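Local coordinates for beta-N-acetylhexosaminidase (Bacteroides fragilis, PDB 4PYS), which probably removes terminal beta-linked N-acetylhexosamine residues from glycans or glycoconjugates by hydrolysis, at residues S351-R364 against Y379-L391. Numbering follows the deposited sequence.
Sequences SLPDNVVIQWWNWR and YPVICGTNYYTYL. With FMT (formic acid), chain I; FMT (formic acid), chain J; FMT (formic acid), chain H.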
# COMPACT_ATOMS: atom_id res chain seq x y z
N SER A 351 17.23 2.34 -22.10
CA SER A 351 15.90 1.76 -22.00
C SER A 351 15.77 0.72 -20.90
O SER A 351 16.62 -0.16 -20.75
CB SER A 351 15.43 1.20 -23.34
OG SER A 351 14.03 1.00 -23.31
N LEU A 352 14.69 0.84 -20.14
CA LEU A 352 14.41 -0.05 -19.03
C LEU A 352 13.74 -1.33 -19.53
O LEU A 352 12.96 -1.29 -20.48
CB LEU A 352 13.53 0.67 -18.02
CG LEU A 352 14.21 1.90 -17.42
CD1 LEU A 352 13.23 2.79 -16.68
CD2 LEU A 352 15.32 1.46 -16.49
N PRO A 353 14.06 -2.47 -18.88
CA PRO A 353 13.53 -3.78 -19.29
C PRO A 353 12.02 -3.92 -19.12
O PRO A 353 11.39 -3.07 -18.49
CB PRO A 353 14.27 -4.76 -18.37
CG PRO A 353 14.71 -3.93 -17.20
CD PRO A 353 14.97 -2.56 -17.73
N ASP A 354 11.44 -4.98 -19.68
CA ASP A 354 9.98 -5.11 -19.77
C ASP A 354 9.27 -5.53 -18.48
O ASP A 354 8.05 -5.72 -18.49
CB ASP A 354 9.57 -6.02 -20.94
CG ASP A 354 10.06 -7.46 -20.78
OD1 ASP A 354 10.58 -7.81 -19.70
OD2 ASP A 354 9.90 -8.25 -21.73
N ASN A 355 10.00 -5.69 -17.39
CA ASN A 355 9.36 -5.95 -16.10
C ASN A 355 9.22 -4.70 -15.23
O ASN A 355 8.89 -4.80 -14.05
CB ASN A 355 10.11 -7.03 -15.33
CG ASN A 355 11.50 -6.58 -14.93
OD1 ASN A 355 12.19 -5.89 -15.69
ND2 ASN A 355 11.92 -6.96 -13.72
N VAL A 356 9.47 -3.54 -15.83
CA VAL A 356 9.42 -2.27 -15.10
C VAL A 356 8.00 -1.71 -14.99
O VAL A 356 7.25 -1.72 -15.96
CB VAL A 356 10.37 -1.23 -15.75
CG1 VAL A 356 10.08 0.17 -15.24
CG2 VAL A 356 11.82 -1.61 -15.50
N VAL A 357 7.65 -1.23 -13.80
CA VAL A 357 6.38 -0.55 -13.54
C VAL A 357 6.73 0.85 -13.02
O VAL A 357 7.71 1.01 -12.27
CB VAL A 357 5.55 -1.32 -12.49
CG1 VAL A 357 4.27 -0.56 -12.12
CG2 VAL A 357 5.22 -2.71 -13.01
N ILE A 358 5.97 1.85 -13.44
CA ILE A 358 6.22 3.24 -13.06
C ILE A 358 5.18 3.77 -12.07
O ILE A 358 3.98 3.68 -12.33
CB ILE A 358 6.22 4.15 -14.31
CG1 ILE A 358 7.34 3.74 -15.28
CG2 ILE A 358 6.37 5.61 -13.91
CD1 ILE A 358 8.74 3.80 -14.69
N GLN A 359 5.63 4.32 -10.95
CA GLN A 359 4.70 4.91 -9.99
C GLN A 359 4.70 6.42 -10.19
O GLN A 359 5.69 7.10 -9.89
CB GLN A 359 5.06 4.54 -8.55
CG GLN A 359 4.01 5.00 -7.55
CD GLN A 359 4.03 4.20 -6.26
OE1 GLN A 359 4.96 3.44 -6.00
NE2 GLN A 359 2.99 4.37 -5.45
N TRP A 360 3.60 6.92 -10.74
CA TRP A 360 3.45 8.31 -11.13
C TRP A 360 3.05 9.12 -9.90
O TRP A 360 2.04 8.82 -9.27
CB TRP A 360 2.36 8.38 -12.21
CG TRP A 360 1.86 9.74 -12.59
CD1 TRP A 360 2.58 10.90 -12.70
CD2 TRP A 360 0.50 10.07 -12.90
NE1 TRP A 360 1.74 11.94 -13.07
CE2 TRP A 360 0.46 11.45 -13.20
CE3 TRP A 360 -0.68 9.33 -12.96
CZ2 TRP A 360 -0.73 12.11 -13.55
CZ3 TRP A 360 -1.86 9.99 -13.30
CH2 TRP A 360 -1.87 11.36 -13.59
N TRP A 361 3.85 10.12 -9.54
CA TRP A 361 3.63 10.80 -8.25
C TRP A 361 3.68 12.33 -8.25
O TRP A 361 2.96 12.96 -7.48
CB TRP A 361 4.61 10.27 -7.19
CG TRP A 361 6.00 10.79 -7.36
CD1 TRP A 361 7.01 10.23 -8.09
CD2 TRP A 361 6.56 11.98 -6.76
NE1 TRP A 361 8.16 11.00 -7.99
CE2 TRP A 361 7.90 12.07 -7.17
CE3 TRP A 361 6.04 12.96 -5.90
CZ2 TRP A 361 8.74 13.13 -6.77
CZ3 TRP A 361 6.87 14.00 -5.50
CH2 TRP A 361 8.20 14.08 -5.93
N ASN A 362 4.54 12.94 -9.06
CA ASN A 362 4.72 14.39 -8.91
C ASN A 362 3.83 15.24 -9.82
O ASN A 362 4.32 15.89 -10.74
CB ASN A 362 6.20 14.79 -9.06
CG ASN A 362 6.48 16.16 -8.49
OD1 ASN A 362 5.56 16.88 -8.08
ND2 ASN A 362 7.75 16.54 -8.46
N TRP A 363 2.53 15.23 -9.54
CA TRP A 363 1.58 16.08 -10.26
C TRP A 363 1.91 17.55 -10.05
O TRP A 363 1.95 18.33 -11.01
CB TRP A 363 0.16 15.80 -9.77
CG TRP A 363 -0.85 16.75 -10.36
CD1 TRP A 363 -1.31 17.92 -9.81
CD2 TRP A 363 -1.52 16.61 -11.61
NE1 TRP A 363 -2.23 18.50 -10.65
CE2 TRP A 363 -2.37 17.72 -11.76
CE3 TRP A 363 -1.49 15.65 -12.62
CZ2 TRP A 363 -3.19 17.89 -12.88
CZ3 TRP A 363 -2.30 15.82 -13.73
CH2 TRP A 363 -3.14 16.93 -13.86
N ARG A 364 2.15 17.93 -8.80
CA ARG A 364 2.37 19.33 -8.45
C ARG A 364 3.54 19.93 -9.23
O ARG A 364 3.44 21.05 -9.74
CB ARG A 364 2.57 19.49 -6.94
CG ARG A 364 2.47 20.93 -6.46
CD ARG A 364 2.39 21.02 -4.95
NE ARG A 364 3.70 20.93 -4.34
CZ ARG A 364 4.50 21.97 -4.13
NH1 ARG A 364 4.13 23.19 -4.51
NH2 ARG A 364 5.69 21.80 -3.56
N TYR A 379 5.36 1.14 -20.44
CA TYR A 379 5.51 0.75 -19.04
C TYR A 379 4.16 0.84 -18.34
O TYR A 379 3.48 1.86 -18.46
CB TYR A 379 6.47 1.69 -18.28
CG TYR A 379 7.88 1.82 -18.84
CD1 TYR A 379 8.53 0.74 -19.41
CD2 TYR A 379 8.56 3.04 -18.75
CE1 TYR A 379 9.83 0.88 -19.91
CE2 TYR A 379 9.84 3.18 -19.24
CZ TYR A 379 10.48 2.10 -19.82
OH TYR A 379 11.76 2.23 -20.31
N PRO A 380 3.77 -0.20 -17.60
CA PRO A 380 2.57 -0.10 -16.75
C PRO A 380 2.74 0.98 -15.69
O PRO A 380 3.88 1.26 -15.28
CB PRO A 380 2.49 -1.47 -16.07
CG PRO A 380 3.30 -2.39 -16.94
CD PRO A 380 4.38 -1.54 -17.54
N VAL A 381 1.64 1.56 -15.23
CA VAL A 381 1.66 2.72 -14.35
C VAL A 381 0.77 2.54 -13.14
O VAL A 381 -0.36 2.06 -13.26
CB VAL A 381 1.12 3.98 -15.09
CG1 VAL A 381 0.97 5.16 -14.13
CG2 VAL A 381 2.02 4.34 -16.22
N ILE A 382 1.28 2.94 -11.97
CA ILE A 382 0.46 3.09 -10.77
C ILE A 382 0.23 4.58 -10.54
O ILE A 382 1.20 5.35 -10.54
CB ILE A 382 1.17 2.49 -9.54
CG1 ILE A 382 1.32 0.98 -9.71
CG2 ILE A 382 0.40 2.83 -8.24
CD1 ILE A 382 2.48 0.39 -8.88
N CYS A 383 -1.03 4.99 -10.38
CA CYS A 383 -1.35 6.40 -10.22
C CYS A 383 -1.32 6.78 -8.76
O CYS A 383 -2.23 6.44 -8.00
CB CYS A 383 -2.73 6.73 -10.82
SG CYS A 383 -2.89 6.32 -12.56
N GLY A 384 -0.27 7.50 -8.35
CA GLY A 384 -0.10 7.87 -6.95
C GLY A 384 0.32 9.31 -6.79
O GLY A 384 1.30 9.61 -6.10
N THR A 385 -0.43 10.21 -7.40
CA THR A 385 -0.02 11.62 -7.46
C THR A 385 -0.15 12.32 -6.12
O THR A 385 -1.11 12.07 -5.36
CB THR A 385 -0.80 12.38 -8.55
OG1 THR A 385 -2.20 12.17 -8.38
CG2 THR A 385 -0.41 11.86 -9.92
N ASN A 386 0.80 13.20 -5.82
CA ASN A 386 0.80 13.91 -4.56
C ASN A 386 -0.50 14.67 -4.32
O ASN A 386 -1.12 14.52 -3.26
CB ASN A 386 2.05 14.79 -4.36
CG ASN A 386 2.47 15.57 -5.61
OD1 ASN A 386 1.70 15.78 -6.55
ND2 ASN A 386 3.73 16.02 -5.61
N TYR A 387 -0.92 15.47 -5.30
CA TYR A 387 -2.33 15.87 -5.39
C TYR A 387 -3.05 14.68 -6.03
O TYR A 387 -2.78 14.39 -7.20
CB TYR A 387 -2.49 17.05 -6.35
CG TYR A 387 -2.00 18.40 -5.87
CD1 TYR A 387 -1.39 18.56 -4.63
CD2 TYR A 387 -2.18 19.53 -6.66
CE1 TYR A 387 -0.95 19.81 -4.20
CE2 TYR A 387 -1.75 20.77 -6.25
CZ TYR A 387 -1.13 20.91 -5.02
OH TYR A 387 -0.71 22.16 -4.63
N TYR A 388 -3.96 13.99 -5.34
CA TYR A 388 -4.29 14.19 -3.93
C TYR A 388 -4.32 12.84 -3.22
O TYR A 388 -5.31 12.46 -2.57
CB TYR A 388 -5.68 14.82 -3.81
CG TYR A 388 -5.72 16.23 -4.35
CD1 TYR A 388 -5.02 17.26 -3.72
CD2 TYR A 388 -6.48 16.56 -5.47
CE1 TYR A 388 -5.05 18.55 -4.20
CE2 TYR A 388 -6.52 17.86 -5.95
CZ TYR A 388 -5.81 18.85 -5.31
OH TYR A 388 -5.83 20.15 -5.78
N THR A 389 -3.21 12.10 -3.34
CA THR A 389 -3.10 10.82 -2.66
C THR A 389 -2.07 10.83 -1.55
O THR A 389 -1.91 9.82 -0.85
CB THR A 389 -2.75 9.66 -3.64
OG1 THR A 389 -1.35 9.70 -4.00
CG2 THR A 389 -3.62 9.72 -4.90
N TYR A 390 -1.34 11.95 -1.38
CA TYR A 390 -0.36 12.05 -0.30
C TYR A 390 -1.02 12.53 0.99
O TYR A 390 -1.16 13.73 1.23
CB TYR A 390 0.80 12.98 -0.67
CG TYR A 390 1.86 12.30 -1.52
CD1 TYR A 390 1.57 11.14 -2.24
CD2 TYR A 390 3.15 12.81 -1.57
CE1 TYR A 390 2.56 10.51 -3.02
CE2 TYR A 390 4.13 12.19 -2.33
CZ TYR A 390 3.84 11.05 -3.05
OH TYR A 390 4.85 10.45 -3.79
N LEU A 391 -1.41 11.57 1.82
CA LEU A 391 -2.15 11.87 3.05
C LEU A 391 -1.31 12.56 4.10
O LEU A 391 -1.84 13.06 5.10
CB LEU A 391 -2.76 10.57 3.59
CG LEU A 391 -3.71 9.90 2.60
CD1 LEU A 391 -3.96 8.44 2.99
CD2 LEU A 391 -5.02 10.68 2.56
C FMT I . 6.17 11.47 -11.64
O1 FMT I . 6.52 12.52 -11.13
O2 FMT I . 6.37 10.37 -11.14
C FMT J . -4.99 22.32 -3.85
O1 FMT J . -4.28 22.25 -4.85
O2 FMT J . -4.62 22.81 -2.78
C FMT H . 5.49 15.90 -2.38
O1 FMT H . 5.23 16.48 -3.44
O2 FMT H . 5.73 16.49 -1.32
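Y379 packs on I358, and W360 on T385, where neighbouring parallel strands 356-360 and 381-383 meet in the TIM barrel of the family 20 catalytic domain. Helix 369-376 lies in the crossover that joins them. Backbone bonds alternate across the pair, from I358 N to P380 O (2.8 Å) through to G384 N on W360 O.

At the start of the strands, V356 CG1 lies over one face of the Y379 ring. CG1 of I358 touches Y379 CB at 3.7 Å, and CB of L352 approaches the phenol oxygen.

W360 points to the side of the sheet where I358, V381 and C383 also lie, against helix 369-376. Its CG is anti to the backbone N (chi1 169°), which sets the indole beside T385. The T385 methyl CG2 sits over one face, 3.5 Å from the centroid of the six-membered ring, a CH-pi contact. C383 SG lies at the ring edge, 3.8 Å from W360 CE3. The indole NE1 donates a hydrogen bond to R367 O.

W361 lies past the strand end. Its CB meets Y390 OH at 3.4 Å, and its NE1 donates a hydrogen bond to D343 OD1. A formic acid, probably from the crystallisation liquor, accepts hydrogen bonds from W361 N and N362 N.

N386 links the starts of helices 363-366 and 386-389. Its OD1 accepts from Y387 N and, on a lone pair in the carbonyl plane, from R364 N at 3.1 Å.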